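Local structure of EmGH1 (Erythrobacter marinus, 5Z87) at residues G441-S446 with C483-G488; V527-L532 with T574-L579. The protein is a glycoside hydrolase of family 3, probably a beta-glucosidase that releases sugar units from beta-linked glucosides. All coordinates share one frame; numbering follows the deposited sequence.

Contact 1 (G441-S446 with C483-G488); sequences GPNAAS and CAITAG
Pro442 meets Cys483 and Ile485 where two loops run side by side in the alpha/beta sandwich of the family 3 C-terminal domain, each loop following a parallel strand (436-440 and 476-480) and leading into the next helix. The ring of Pro442 can be traced atom by atom. Its CB makes a close carbon-oxygen contact, 3.2 Å, with the carbonyl O of Cys483, and lies 3.7 Å from Ile485 CG1. The proline N has no hydrogen to offer that oxygen. Next, CG rests against CG1 and the terminal CD1 of Ile485, each at 3.7 Å. Finally, CD lies 3.5 Å from Cys483 O and 4.0 Å from Cys483 SG. The sulfur thus meets the ring at CD, and the isoleucine chain, which crosses it at about a right angle, meets it at CB and CG. That chain is aimed by its first torsion, which sets CG1 opposite the carbonyl carbon (chi1 -68°), and its chi2 of 169° extends CD1 out to CB and CG of the proline. Replacing Pro442 by a glycine would probably leave Ile485 CG1 and CD1 without their apolar seat and the loop backbone freer to move. Gln561 of helix 561-569 also touches all three side chains, which are buried. Within 441-446, the Ala444 N to Gly441 O hydrogen bond (3.2 Å) closes a type I beta-turn with Pro442 at its second position. Asn443 gives its ND2 to the carbonyl O of Gly534, while its OD1 comes within 4.1 Å of Ile485 CD1.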
ATOM      1  N   GLY A 441      32.228   8.404 -11.477  1.00 25.00           N
ATOM      2  CA  GLY A 441      31.097   7.904 -10.726  1.00 27.95           C
ATOM      3  C   GLY A 441      31.230   6.452 -10.301  1.00 27.35           C
ATOM      4  O   GLY A 441      32.037   5.685 -10.839  1.00 29.12           O
ATOM      5  N   PRO A 442      30.421   6.043  -9.322  1.00 34.74           N
ATOM      6  CA  PRO A 442      30.536   4.667  -8.810  1.00 27.68           C
ATOM      7  C   PRO A 442      30.245   3.598  -9.853  1.00 28.81           C
ATOM      8  O   PRO A 442      30.729   2.470  -9.707  1.00 26.22           O
ATOM      9  CB  PRO A 442      29.519   4.632  -7.663  1.00 25.03           C
ATOM     10  CG  PRO A 442      28.526   5.709  -8.007  1.00 25.75           C
ATOM     11  CD  PRO A 442      29.338   6.794  -8.667  1.00 33.35           C
ATOM     12  N   ASN A 443      29.519   3.912 -10.925  1.00 25.00           N
ATOM     13  CA  ASN A 443      29.193   2.914 -11.935  1.00 29.88           C
ATOM     14  C   ASN A 443      29.891   3.162 -13.266  1.00 29.92           C
ATOM     15  O   ASN A 443      29.383   2.761 -14.316  1.00 30.23           O
ATOM     16  CB  ASN A 443      27.681   2.835 -12.128  1.00 27.72           C
ATOM     17  CG  ASN A 443      26.984   2.313 -10.896  1.00 30.09           C
ATOM     18  OD1 ASN A 443      27.623   1.700 -10.031  1.00 26.28           O
ATOM     19  ND2 ASN A 443      25.681   2.580 -10.782  1.00 25.22           N
ATOM     20  N   ALA A 444      31.064   3.799 -13.246  1.00 31.18           N
ATOM     21  CA  ALA A 444      31.766   4.073 -14.497  1.00 28.61           C
ATOM     22  C   ALA A 444      32.690   2.928 -14.895  1.00 25.38           C
ATOM     23  O   ALA A 444      32.607   2.423 -16.021  1.00 30.59           O
ATOM     24  CB  ALA A 444      32.569   5.378 -14.396  1.00 28.97           C
ATOM     25  N   ALA A 445      33.565   2.512 -13.979  1.00 29.88           N
ATOM     26  CA  ALA A 445      34.627   1.559 -14.275  1.00 35.82           C
ATOM     27  C   ALA A 445      34.201   0.111 -14.091  1.00 33.15           C
ATOM     28  O   ALA A 445      34.845  -0.789 -14.636  1.00 39.26           O
ATOM     29  CB  ALA A 445      35.840   1.841 -13.382  1.00 34.13           C
ATOM     30  N   SER A 446      33.146  -0.119 -13.329  1.00 37.98           N
ATOM     31  CA  SER A 446      32.587  -1.434 -13.070  1.00 38.01           C
ATOM     32  C   SER A 446      31.517  -1.798 -14.101  1.00 30.57           C
ATOM     33  O   SER A 446      30.803  -0.935 -14.625  1.00 32.74           O
ATOM     34  CB  SER A 446      32.008  -1.461 -11.649  1.00 39.58           C
ATOM     35  OG  SER A 446      31.431  -0.197 -11.295  1.00 28.65           O
ATOM     36  N   CYS A 483      32.655   8.813  -6.230  1.00 34.35           N
ATOM     37  CA  CYS A 483      32.267   8.300  -4.921  1.00 26.27           C
ATOM     38  C   CYS A 483      31.945   6.818  -5.067  1.00 26.12           C
ATOM     39  O   CYS A 483      31.778   6.304  -6.178  1.00 27.65           O
ATOM     40  CB  CYS A 483      31.069   9.055  -4.336  1.00 31.45           C
ATOM     41  SG  CYS A 483      29.503   8.756  -5.233  1.00 29.71           S
ATOM     42  N   ALA A 484      31.871   6.140  -3.929  1.00 32.31           N
ATOM     43  CA  ALA A 484      31.469   4.744  -3.858  1.00 36.81           C
ATOM     44  C   ALA A 484      30.050   4.654  -3.312  1.00 32.32           C
ATOM     45  O   ALA A 484      29.642   5.459  -2.471  1.00 27.72           O
ATOM     46  CB  ALA A 484      32.421   3.931  -2.970  1.00 28.52           C
ATOM     47  N   ILE A 485      29.297   3.668  -3.807  1.00 27.98           N
ATOM     48  CA  ILE A 485      27.971   3.361  -3.276  1.00 24.79           C
ATOM     49  C   ILE A 485      28.137   2.389  -2.115  1.00 26.92           C
ATOM     50  O   ILE A 485      27.738   2.667  -0.975  1.00 25.52           O
ATOM     51  CB  ILE A 485      27.053   2.787  -4.372  1.00 26.76           C
ATOM     52  CG1 ILE A 485      26.726   3.869  -5.409  1.00 17.12           C
ATOM     53  CG2 ILE A 485      25.790   2.183  -3.764  1.00 20.02           C
ATOM     54  CD1 ILE A 485      26.043   3.351  -6.657  1.00 23.39           C
ATOM     55  N   THR A 486      28.758   1.255  -2.395  1.00 26.61           N
ATOM     56  CA  THR A 486      29.037   0.250  -1.384  1.00 33.16           C
ATOM     57  C   THR A 486      30.540   0.162  -1.157  1.00 34.62           C
ATOM     58  O   THR A 486      31.334   0.351  -2.082  1.00 35.08           O
ATOM     59  CB  THR A 486      28.464  -1.101  -1.807  1.00 33.71           C
ATOM     60  OG1 THR A 486      28.613  -1.254  -3.227  1.00 29.25           O
ATOM     61  CG2 THR A 486      26.984  -1.148  -1.461  1.00 25.79           C
ATOM     62  N   ALA A 487      30.925  -0.094   0.090  1.00 41.53           N
ATOM     63  CA  ALA A 487      32.340  -0.112   0.436  1.00 40.09           C
ATOM     64  C   ALA A 487      33.013  -1.351  -0.141  1.00 45.59           C
ATOM     65  O   ALA A 487      32.448  -2.448  -0.134  1.00 44.65           O
ATOM     66  CB  ALA A 487      32.523  -0.060   1.948  1.00 43.97           C
ATOM     67  N   GLY A 488      34.224  -1.158  -0.661  1.00 48.64           N
ATOM     68  CA  GLY A 488      34.936  -2.212  -1.345  1.00 46.72           C
ATOM     69  C   GLY A 488      34.534  -2.413  -2.788  1.00 48.76           C
ATOM     70  O   GLY A 488      35.112  -3.277  -3.461  1.00 55.50           O
TER

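Contact 2 (V527-L532 with T574-L579); sequences VIVMCL and TTVAVL
Val529 turns CG1 opposite its own backbone N (chi1 171°) and CG2 anti to the carbonyl carbon, while Val576, at chi1 -54°, swings its CG2 in between its N and carbonyl carbon; the two CG2 methyls meet at 3.8 Å, the side chains lying alongside each other. Val529 CG1 reaches on to Val578 CG2, 4.0 Å away. On the other face Met530 folds back at chi3 (-75°), bringing CE to 3.7 Å from Thr575 CG2 and close to Ala577 CB as well. Thr575 turns that methyl toward the methionine, whereas its OG1, beside Ile528 CB, bonds to the carbonyl O of Lys573.

The backbones form a parallel pair in continuous register from Val527-Thr574 to Leu532-Leu579. Five hydrogen bonds join them in alternation: the N-H groups of Ile528, Met530 and Leu532 donate to Thr574 O, Val576 O and Val578 O (2.8, 2.9 and 3.0 Å in turn), while those of Val576 and Val578 donate back to Ile528 O and Met530 O (3.1 and 2.7 Å). Val576 O and Val578 O each also receive a CA-H contact, from Val529 and Cys531 respectively.

This is the middle of the mixed sheet of the C-terminal domain: strand 436-440 bonds to the far edge of 527-532, and strand 596-601 flanks 574-579. Helices 561-569 and 588-593 pack on the face of Ile528, Met530 and Ala577, with Leu568 touching Ile528 and Met530, and Leu590 touching Met530 and Ala577.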
ATOM      1  N   VAL A 527      34.281  18.028 -21.027  1.00 41.53           N
ATOM      2  CA  VAL A 527      33.060  17.236 -20.894  1.00 37.65           C
ATOM      3  C   VAL A 527      33.177  16.342 -19.664  1.00 41.46           C
ATOM      4  O   VAL A 527      34.216  15.699 -19.453  1.00 35.29           O
ATOM      5  CB  VAL A 527      32.796  16.381 -22.147  1.00 39.89           C
ATOM      6  CG1 VAL A 527      31.592  15.477 -21.930  1.00 35.46           C
ATOM      7  CG2 VAL A 527      32.601  17.262 -23.355  1.00 34.25           C
ATOM      8  N   ILE A 528      32.118  16.304 -18.852  1.00 33.85           N
ATOM      9  CA  ILE A 528      32.018  15.429 -17.686  1.00 31.05           C
ATOM     10  C   ILE A 528      30.835  14.487 -17.898  1.00 39.08           C
ATOM     11  O   ILE A 528      29.719  14.945 -18.176  1.00 33.84           O
ATOM     12  CB  ILE A 528      31.830  16.233 -16.388  1.00 40.86           C
ATOM     13  CG1 ILE A 528      32.950  17.251 -16.200  1.00 34.37           C
ATOM     14  CG2 ILE A 528      31.730  15.310 -15.181  1.00 26.25           C
ATOM     15  CD1 ILE A 528      32.716  18.125 -15.002  1.00 22.07           C
ATOM     16  N   VAL A 529      31.071  13.184 -17.774  1.00 38.71           N
ATOM     17  CA  VAL A 529      30.021  12.175 -17.918  1.00 29.93           C
ATOM     18  C   VAL A 529      29.915  11.440 -16.594  1.00 34.59           C
ATOM     19  O   VAL A 529      30.824  10.682 -16.228  1.00 28.30           O
ATOM     20  CB  VAL A 529      30.294  11.193 -19.061  1.00 26.62           C
ATOM     21  CG1 VAL A 529      29.286  10.070 -19.011  1.00 34.26           C
ATOM     22  CG2 VAL A 529      30.235  11.892 -20.406  1.00 28.68           C
ATOM     23  N   MET A 530      28.810  11.661 -15.874  1.00 26.37           N
ATOM     24  CA  MET A 530      28.612  11.081 -14.550  1.00 23.73           C
ATOM     25  C   MET A 530      27.825   9.777 -14.663  1.00 28.95           C
ATOM     26  O   MET A 530      26.733   9.748 -15.249  1.00 26.32           O
ATOM     27  CB  MET A 530      27.888  12.070 -13.642  1.00 23.77           C
ATOM     28  CG  MET A 530      28.401  13.497 -13.803  1.00 26.84           C
ATOM     29  SD  MET A 530      27.776  14.617 -12.548  1.00 32.46           S
ATOM     30  CE  MET A 530      26.078  14.853 -13.100  1.00 26.98           C
ATOM     31  N   CYS A 531      28.390   8.702 -14.106  1.00 26.33           N
ATOM     32  CA  CYS A 531      27.800   7.361 -14.114  1.00 29.26           C
ATOM     33  C   CYS A 531      27.343   7.043 -12.694  1.00 30.81           C
ATOM     34  O   CYS A 531      28.160   6.721 -11.824  1.00 27.42           O
ATOM     35  CB  CYS A 531      28.803   6.337 -14.626  1.00 30.81           C
ATOM     36  SG  CYS A 531      29.359   6.706 -16.304  1.00 31.75           S
ATOM     37  N   LEU A 532      26.033   7.148 -12.465  1.00 24.50           N
ATOM     38  CA  LEU A 532      25.451   7.084 -11.130  1.00 25.01           C
ATOM     39  C   LEU A 532      24.277   6.101 -11.124  1.00 27.97           C
ATOM     40  O   LEU A 532      23.880   5.552 -12.159  1.00 21.60           O
ATOM     41  CB  LEU A 532      24.995   8.478 -10.675  1.00 33.44           C
ATOM     42  CG  LEU A 532      25.889   9.681 -11.001  1.00 24.72           C
ATOM     43  CD1 LEU A 532      25.107  10.966 -10.887  1.00 23.50           C
ATOM     44  CD2 LEU A 532      27.066   9.710 -10.063  1.00 22.71           C
ATOM     45  N   THR A 574      30.283  21.172 -19.820  1.00 37.36           N
ATOM     46  CA  THR A 574      29.297  20.284 -20.422  1.00 35.38           C
ATOM     47  C   THR A 574      29.200  18.999 -19.607  1.00 43.23           C
ATOM     48  O   THR A 574      30.163  18.226 -19.542  1.00 38.06           O
ATOM     49  CB  THR A 574      29.678  19.982 -21.870  1.00 33.59           C
ATOM     50  OG1 THR A 574      29.949  21.213 -22.542  1.00 44.67           O
ATOM     51  CG2 THR A 574      28.552  19.262 -22.600  1.00 35.61           C
ATOM     52  N   THR A 575      28.053  18.771 -18.966  1.00 39.41           N
ATOM     53  CA  THR A 575      27.878  17.657 -18.044  1.00 37.72           C
ATOM     54  C   THR A 575      26.609  16.886 -18.383  1.00 40.47           C
ATOM     55  O   THR A 575      25.537  17.479 -18.524  1.00 47.17           O
ATOM     56  CB  THR A 575      27.824  18.145 -16.591  1.00 39.40           C
ATOM     57  OG1 THR A 575      29.000  18.908 -16.301  1.00 38.60           O
ATOM     58  CG2 THR A 575      27.756  16.968 -15.623  1.00 37.01           C
ATOM     59  N   VAL A 576      26.736  15.565 -18.514  1.00 40.94           N
ATOM     60  CA  VAL A 576      25.601  14.671 -18.691  1.00 31.62           C
ATOM     61  C   VAL A 576      25.709  13.541 -17.679  1.00 31.72           C
ATOM     62  O   VAL A 576      26.791  13.193 -17.204  1.00 28.72           O
ATOM     63  CB  VAL A 576      25.518  14.101 -20.117  1.00 26.15           C
ATOM     64  CG1 VAL A 576      25.519  15.232 -21.125  1.00 39.98           C
ATOM     65  CG2 VAL A 576      26.677  13.173 -20.371  1.00 31.38           C
ATOM     66  N   ALA A 577      24.563  12.958 -17.357  1.00 28.67           N
ATOM     67  CA  ALA A 577      24.507  11.847 -16.422  1.00 28.78           C
ATOM     68  C   ALA A 577      23.938  10.613 -17.116  1.00 27.84           C
ATOM     69  O   ALA A 577      23.012  10.713 -17.937  1.00 26.10           O
ATOM     70  CB  ALA A 577      23.680  12.216 -15.176  1.00 24.57           C
ATOM     71  N   VAL A 578      24.533   9.460 -16.804  1.00 23.93           N
ATOM     72  CA  VAL A 578      24.066   8.140 -17.232  1.00 28.59           C
ATOM     73  C   VAL A 578      23.677   7.352 -15.980  1.00 28.88           C
ATOM     74  O   VAL A 578      24.506   7.156 -15.080  1.00 22.92           O
ATOM     75  CB  VAL A 578      25.142   7.386 -18.031  1.00 30.70           C
ATOM     76  CG1 VAL A 578      24.565   6.096 -18.628  1.00 30.05           C
ATOM     77  CG2 VAL A 578      25.698   8.265 -19.129  1.00 29.32           C
ATOM     78  N   LEU A 579      22.430   6.891 -15.921  1.00 24.81           N
ATOM     79  CA  LEU A 579      21.951   6.155 -14.753  1.00 23.86           C
ATOM     80  C   LEU A 579      22.068   4.650 -14.991  1.00 19.98           C
ATOM     81  O   LEU A 579      21.551   4.120 -15.983  1.00 21.73           O
ATOM     82  CB  LEU A 579      20.506   6.532 -14.417  1.00 24.71           C
ATOM     83  CG  LEU A 579      20.260   7.971 -13.966  1.00 21.25           C
ATOM     84  CD1 LEU A 579      18.787   8.255 -13.894  1.00 15.19           C
ATOM     85  CD2 LEU A 579      20.888   8.220 -12.630  1.00 24.68           C
TER

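In the fold
Both contacts belong to the C-terminal alpha/beta domain, their centres about 14 Å apart, and they follow in series: the loops of contact 1 come first, then the strands of contact 2. Strand 436-440 connects them physically, since it lies beside strand 527-533 in the sheet and runs directly into loop 441-446. Asn443 N lies 3.2 Å from Cys531 O, a probable hydrogen bond that ties the start of the loop to the end of strand 527-533. Helix 561-569 packs on both contacts, and its Gln561 also touches Leu532. Contact 1 thus packs loops at the C-terminal ends of their strands against the C-terminal end of strand 527-533, one of the two central strands of the sheet.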